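Long-range contacts in ferrous iron uptake transporter protein B (Streptococcus thermophilus, PDB 3TAH), which probably works as the GTP-driven transporter for ferrous iron uptake, this chain being its cytosolic G-protein domain, which binds guanine nucleotides: residues 83-88 against 109-114; 172-177 against 250-255. The protein carries 1 engineered substitution. All blocks are in the same frame, centred on the assembly; numbering follows the deposited sequence.

In the fold
Contact 1 (83-88 with 109-114) lies in the core of the G domain, its centre about 8 Å from that of the chain. Contact 2 (172-177 with 250-255) follows later in the sequence, in the helical domain, and is away from the nucleotide. Their centres are 20 Å apart and their nearest atoms about 9 Å. Helix 93-105 ties them together: its Thr-100 holds Asn-86 of contact 1, while its Ile-104 and Glu-105 meet Pro-172 and Tyr-174 of contact 2. Contact 1 is the one near the pocket, the side chain of Val-87 coming about 6 Å from the bound methylanthraniloyl-GDP. The side chain of Leu-114 is about 10 Å from the magnesium ion held by Asn-128 and Asp-130.

Contact 1: 83-88 against 109-114; sequences SILNVV and PVTIAL
Residues 84-88 pair with 110-114 as neighbouring parallel strands, the axes of the short segments 27° apart, and five backbone hydrogen bonds join them, from Ile-84 N to Pro-109 O through to Val-88 N to Ala-113 O. Four are close to straight; Ala-113 N to Asn-86 O is the most bent, at 148° about the hydrogen. Asn-86 O also receives the CA of Ile-112 at 3.3 Å, a CA-H...O contact.

On the face with Ile-84, Asn-86 and Val-88, branched aliphatic side chains do most of the packing. Val-110 CG2 sits 4.0 Å from both CB and CD1 of Ile-84, while its other branch, CG1, turns to Asn-86 CB at 3.9 Å. Asn-86 and Ile-112 run side by side in the same direction. With CG anti to the backbone N (chi1 177°), Asn-86 holds its amide off the sheet toward helix 93-105, where OD1 bonds to Thr-100 OG1; ND2 bonds to Ile-9 O of strand 4-10, so both ends of the buried amide are satisfied. Farther along, Val-88 splits its branches: CG2 meets Ile-112 CG2 at 3.8 Å and CG1 meets Leu-114 CD1 at 4.0 Å.

The face with Leu-85 and Ala-113 packs on Val-154 of helix 151-159. Here Leu-85 bends CD1 across the strand gap to 3.5 Å from Thr-111 O and 4.1 Å from Thr-111 CG2. At the start of the pair, water 1 bridges Ser-83 OG, Pro-109 O and Thr-111 OG1.

Helix 93-105 covers the Val-88 face and connects the two strands, making a beta-alpha-beta crossover of the P-loop GTPase fold; strand 83-89 also pairs with strand 4-10, which leads into the P-loop, and Val-87 touches Ser-14 in that loop.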
loop_
_atom_site.group_PDB
_atom_site.type_symbol
_atom_site.label_atom_id
_atom_site.label_comp_id
_atom_site.label_asym_id
_atom_site.label_seq_id
_atom_site.Cartn_x
_atom_site.Cartn_y
_atom_site.Cartn_z
ATOM N N SER A 83 -0.759 6.471 -9.443
ATOM C CA SER A 83 -0.006 6.717 -8.211
ATOM C C SER A 83 -0.848 6.325 -7.009
ATOM O O SER A 83 -2.073 6.392 -7.069
ATOM C CB SER A 83 0.322 8.218 -8.121
ATOM O OG SER A 83 0.399 8.681 -6.777
ATOM N N ILE A 84 -0.197 5.898 -5.926
ATOM C CA ILE A 84 -0.863 5.738 -4.635
ATOM C C ILE A 84 -0.347 6.858 -3.733
ATOM O O ILE A 84 0.862 6.987 -3.577
ATOM C CB ILE A 84 -0.555 4.388 -3.965
ATOM C CG1 ILE A 84 -1.178 3.229 -4.742
ATOM C CG2 ILE A 84 -1.105 4.352 -2.533
ATOM C CD1 ILE A 84 -0.772 1.859 -4.190
ATOM N N LEU A 85 -1.257 7.646 -3.155
ATOM C CA LEU A 85 -0.924 8.655 -2.142
ATOM C C LEU A 85 -1.408 8.077 -0.812
ATOM O O LEU A 85 -2.614 7.995 -0.532
ATOM C CB LEU A 85 -1.566 10.010 -2.460
ATOM C CG LEU A 85 -1.270 11.158 -1.485
ATOM C CD1 LEU A 85 0.208 11.377 -1.215
ATOM C CD2 LEU A 85 -1.891 12.442 -2.037
ATOM N N ASN A 86 -0.438 7.647 -0.013
ATOM C CA ASN A 86 -0.670 6.891 1.211
ATOM C C ASN A 86 -0.621 7.870 2.380
ATOM O O ASN A 86 0.441 8.421 2.673
ATOM C CB ASN A 86 0.394 5.770 1.307
ATOM C CG ASN A 86 0.322 4.945 2.586
ATOM O OD1 ASN A 86 1.331 4.361 3.009
ATOM N ND2 ASN A 86 -0.852 4.875 3.201
ATOM N N VAL A 87 -1.770 8.078 3.027
ATOM C CA VAL A 87 -1.877 8.943 4.215
ATOM C C VAL A 87 -1.512 8.103 5.442
ATOM O O VAL A 87 -2.153 7.085 5.726
ATOM C CB VAL A 87 -3.294 9.554 4.367
ATOM C CG1 VAL A 87 -3.382 10.465 5.594
ATOM C CG2 VAL A 87 -3.677 10.308 3.101
ATOM N N VAL A 88 -0.469 8.537 6.141
ATOM C CA VAL A 88 0.084 7.849 7.307
ATOM C C VAL A 88 0.066 8.776 8.526
ATOM O O VAL A 88 0.544 9.905 8.456
ATOM C CB VAL A 88 1.535 7.390 7.008
ATOM C CG1 VAL A 88 2.294 6.924 8.271
ATOM C CG2 VAL A 88 1.520 6.290 5.930
ATOM N N PRO A 109 3.471 2.961 -7.827
ATOM C CA PRO A 109 4.373 3.745 -6.953
ATOM C C PRO A 109 3.662 4.517 -5.857
ATOM O O PRO A 109 2.660 5.192 -6.128
ATOM C CB PRO A 109 5.063 4.695 -7.930
ATOM C CG PRO A 109 5.132 3.879 -9.148
ATOM C CD PRO A 109 3.797 3.220 -9.245
ATOM N N VAL A 110 4.188 4.384 -4.645
ATOM C CA VAL A 110 3.628 4.995 -3.448
ATOM C C VAL A 110 4.359 6.288 -3.099
ATOM O O VAL A 110 5.586 6.342 -3.201
ATOM C CB VAL A 110 3.713 3.996 -2.260
ATOM C CG1 VAL A 110 3.414 4.668 -0.937
ATOM C CG2 VAL A 110 2.776 2.808 -2.528
ATOM N N THR A 111 3.588 7.317 -2.718
ATOM C CA THR A 111 4.086 8.563 -2.137
ATOM C C THR A 111 3.360 8.689 -0.782
ATOM O O THR A 111 2.148 8.487 -0.717
ATOM C CB THR A 111 3.771 9.773 -3.023
ATOM O OG1 THR A 111 4.512 9.680 -4.249
ATOM C CG2 THR A 111 4.112 11.085 -2.305
ATOM N N ILE A 112 4.081 9.010 0.290
ATOM C CA ILE A 112 3.477 9.068 1.630
ATOM C C ILE A 112 3.234 10.508 2.067
ATOM O O ILE A 112 4.158 11.313 1.988
ATOM C CB ILE A 112 4.350 8.361 2.693
ATOM C CG1 ILE A 112 4.367 6.840 2.479
ATOM C CG2 ILE A 112 3.854 8.684 4.108
ATOM C CD1 ILE A 112 5.346 6.088 3.439
ATOM N N ALA A 113 2.004 10.817 2.504
ATOM C CA ALA A 113 1.700 12.054 3.228
ATOM C C ALA A 113 1.825 11.633 4.686
ATOM O O ALA A 113 0.981 10.910 5.204
ATOM C CB ALA A 113 0.288 12.590 2.924
ATOM N N LEU A 114 2.894 12.089 5.331
ATOM C CA LEU A 114 3.186 11.758 6.709
ATOM C C LEU A 114 2.426 12.814 7.492
ATOM O O LEU A 114 2.977 13.885 7.795
ATOM C CB LEU A 114 4.699 11.783 6.963
ATOM C CG LEU A 114 5.157 11.472 8.397
ATOM C CD1 LEU A 114 4.801 10.036 8.752
ATOM C CD2 LEU A 114 6.647 11.706 8.610
HETATM O O HOH W 1 3.112 7.978 -5.990
#

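Contact 2: 172-177 against 250-255; sequences PIYDDR and YAFIER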
loop_
_atom_site.group_PDB
_atom_site.type_symbol
_atom_site.label_atom_id
_atom_site.label_comp_id
_atom_site.label_asym_id
_atom_site.label_seq_id
_atom_site.Cartn_x
_atom_site.Cartn_y
_atom_site.Cartn_z
ATOM N N PRO A 172 9.857 -3.734 -0.084
ATOM C CA PRO A 172 10.409 -4.190 1.202
ATOM C C PRO A 172 11.028 -5.583 1.087
ATOM O O PRO A 172 10.371 -6.515 0.641
ATOM C CB PRO A 172 9.181 -4.233 2.126
ATOM C CG PRO A 172 8.278 -3.194 1.559
ATOM C CD PRO A 172 8.474 -3.246 0.068
ATOM N N ILE A 173 12.294 -5.706 1.468
ATOM C CA ILE A 173 13.001 -6.979 1.401
ATOM C C ILE A 173 12.892 -7.624 2.773
ATOM O O ILE A 173 13.264 -7.012 3.778
ATOM C CB ILE A 173 14.486 -6.796 0.980
ATOM C CG1 ILE A 173 14.577 -6.216 -0.427
ATOM C CG2 ILE A 173 15.251 -8.134 1.046
ATOM C CD1 ILE A 173 16.004 -5.810 -0.833
ATOM N N TYR A 174 12.369 -8.847 2.813
ATOM C CA TYR A 174 12.156 -9.591 4.054
ATOM C C TYR A 174 13.286 -10.598 4.281
ATOM O O TYR A 174 14.258 -10.626 3.521
ATOM C CB TYR A 174 10.796 -10.297 4.004
ATOM C CG TYR A 174 9.665 -9.335 3.757
ATOM C CD1 TYR A 174 9.489 -8.215 4.588
ATOM C CD2 TYR A 174 8.780 -9.514 2.719
ATOM C CE1 TYR A 174 8.452 -7.303 4.375
ATOM C CE2 TYR A 174 7.742 -8.602 2.491
ATOM C CZ TYR A 174 7.583 -7.505 3.331
ATOM O OH TYR A 174 6.571 -6.601 3.133
ATOM N N ASP A 175 13.164 -11.411 5.326
ATOM C CA ASP A 175 14.169 -12.429 5.634
ATOM C C ASP A 175 14.498 -13.288 4.416
ATOM O O ASP A 175 13.599 -13.620 3.626
ATOM C CB ASP A 175 13.693 -13.362 6.747
ATOM C CG ASP A 175 14.786 -14.322 7.171
ATOM O OD1 ASP A 175 14.737 -15.502 6.781
ATOM O OD2 ASP A 175 15.724 -13.854 7.841
ATOM N N ASP A 176 15.776 -13.641 4.255
ATOM C CA ASP A 176 16.192 -14.560 3.165
ATOM C C ASP A 176 15.313 -15.785 2.969
ATOM O O ASP A 176 15.105 -16.218 1.826
ATOM C CB ASP A 176 17.624 -15.072 3.380
ATOM C CG ASP A 176 18.671 -14.020 3.117
ATOM O OD1 ASP A 176 18.360 -12.987 2.488
ATOM O OD2 ASP A 176 19.822 -14.236 3.536
ATOM N N ARG A 177 14.815 -16.351 4.062
ATOM C CA ARG A 177 13.977 -17.562 3.988
ATOM C C ARG A 177 12.603 -17.277 3.389
ATOM O O ARG A 177 12.058 -18.120 2.671
ATOM C CB ARG A 177 13.796 -18.204 5.353
ATOM C CG ARG A 177 15.057 -18.812 5.962
ATOM C CD ARG A 177 14.803 -19.116 7.427
ATOM N NE ARG A 177 14.674 -17.895 8.218
ATOM C CZ ARG A 177 14.310 -17.842 9.497
ATOM N NH1 ARG A 177 14.046 -18.951 10.187
ATOM N NH2 ARG A 177 14.223 -16.668 10.105
ATOM N N TYR A 250 6.268 -6.431 10.145
ATOM C CA TYR A 250 6.632 -5.660 11.338
ATOM C C TYR A 250 8.131 -5.580 11.585
ATOM O O TYR A 250 8.611 -4.533 12.004
ATOM C CB TYR A 250 5.886 -6.157 12.592
ATOM C CG TYR A 250 4.435 -5.744 12.607
ATOM C CD1 TYR A 250 4.074 -4.401 12.639
ATOM C CD2 TYR A 250 3.410 -6.693 12.597
ATOM C CE1 TYR A 250 2.733 -4.014 12.640
ATOM C CE2 TYR A 250 2.074 -6.309 12.602
ATOM C CZ TYR A 250 1.740 -4.970 12.623
ATOM O OH TYR A 250 0.415 -4.582 12.634
ATOM N N ALA A 251 8.879 -6.646 11.304
ATOM C CA ALA A 251 10.345 -6.589 11.456
ATOM C C ALA A 251 10.956 -5.535 10.517
ATOM O O ALA A 251 11.790 -4.715 10.941
ATOM C CB ALA A 251 10.970 -7.970 11.269
ATOM N N PHE A 252 10.530 -5.549 9.252
ATOM C CA PHE A 252 10.965 -4.565 8.272
ATOM C C PHE A 252 10.658 -3.145 8.739
ATOM O O PHE A 252 11.524 -2.261 8.716
ATOM C CB PHE A 252 10.287 -4.824 6.924
ATOM C CG PHE A 252 10.490 -3.715 5.938
ATOM C CD1 PHE A 252 11.662 -3.638 5.183
ATOM C CD2 PHE A 252 9.508 -2.748 5.750
ATOM C CE1 PHE A 252 11.850 -2.604 4.275
ATOM C CE2 PHE A 252 9.691 -1.719 4.843
ATOM C CZ PHE A 252 10.860 -1.648 4.104
ATOM N N ILE A 253 9.408 -2.940 9.163
ATOM C CA ILE A 253 8.932 -1.645 9.669
ATOM C C ILE A 253 9.769 -1.167 10.861
ATOM O O ILE A 253 10.183 -0.008 10.891
ATOM C CB ILE A 253 7.446 -1.699 10.047
ATOM C CG1 ILE A 253 6.586 -1.879 8.800
ATOM C CG2 ILE A 253 6.993 -0.421 10.780
ATOM C CD1 ILE A 253 5.183 -2.344 9.127
ATOM N N GLU A 254 10.018 -2.051 11.824
ATOM C CA GLU A 254 10.850 -1.682 12.973
ATOM C C GLU A 254 12.268 -1.276 12.569
ATOM O O GLU A 254 12.793 -0.272 13.100
ATOM C CB GLU A 254 10.881 -2.808 14.017
ATOM C CG GLU A 254 9.532 -3.035 14.683
ATOM C CD GLU A 254 9.563 -4.041 15.809
ATOM O OE1 GLU A 254 10.629 -4.243 16.445
ATOM O OE2 GLU A 254 8.490 -4.621 16.069
ATOM N N ARG A 255 12.871 -2.043 11.652
ATOM C CA ARG A 255 14.213 -1.755 11.127
ATOM C C ARG A 255 14.247 -0.394 10.451
ATOM O O ARG A 255 15.117 0.428 10.736
ATOM C CB ARG A 255 14.682 -2.830 10.132
ATOM C CG ARG A 255 15.062 -4.183 10.729
ATOM C CD ARG A 255 15.832 -5.067 9.722
ATOM N NE ARG A 255 15.086 -5.423 8.501
ATOM C CZ ARG A 255 14.244 -6.448 8.349
ATOM N NH1 ARG A 255 13.967 -7.284 9.344
ATOM N NH2 ARG A 255 13.648 -6.639 7.163
HETATM O O HOH W 2 14.906 -5.102 4.332
#
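Ile-173 O accepts a 2.6 Å hydrogen bond from water 2, which also takes a weak one from Arg-255 NH2; the same guanidinium nitrogen lies 3.4 Å from Ile-173 O, with that oxygen at the guanidinium edge. The contact belongs to the FeoB cytosolic helical domain and sets the loop leading into helix 176-189 against helix 241-259.

Its apolar centre is Phe-252. With CG swung anti to the backbone N (chi1 170°), the ring turns one face to Pro-172, whose CB stands 3.6 Å from the ring centroid and only 9° off the normal, a CH-pi contact over the face. Water 2 lies at the edge of this ring, in its plane. Tyr-174 comes in the other way round: it offers its ring edge, CE1 lying 4.0 Å from Phe-252 CB, while Pro-172 O stands over one face of the tyrosine. The phenol OH goes on to Glu-105 of helix 93-105, and Ile-104 of that helix touches Pro-172, so the contact also abuts the G domain.

Arg-255 folds back along its own helix. The chain bends at chi3 (-62°), and the guanidinium ends with one face over Ala-251 O and Phe-252 CA and NH2 directed at the loop. Beyond the touching residues, the backbone N of Asp-175 bonds to Glu-248 of helix 241-259. Asp-175 is also the N-cap of helix 176-189: its OD1 accepts the capping bond from Arg-177 N and a salt-bridging one from Arg-177 NE, each at 2.8 Å and from opposite faces of the carboxylate.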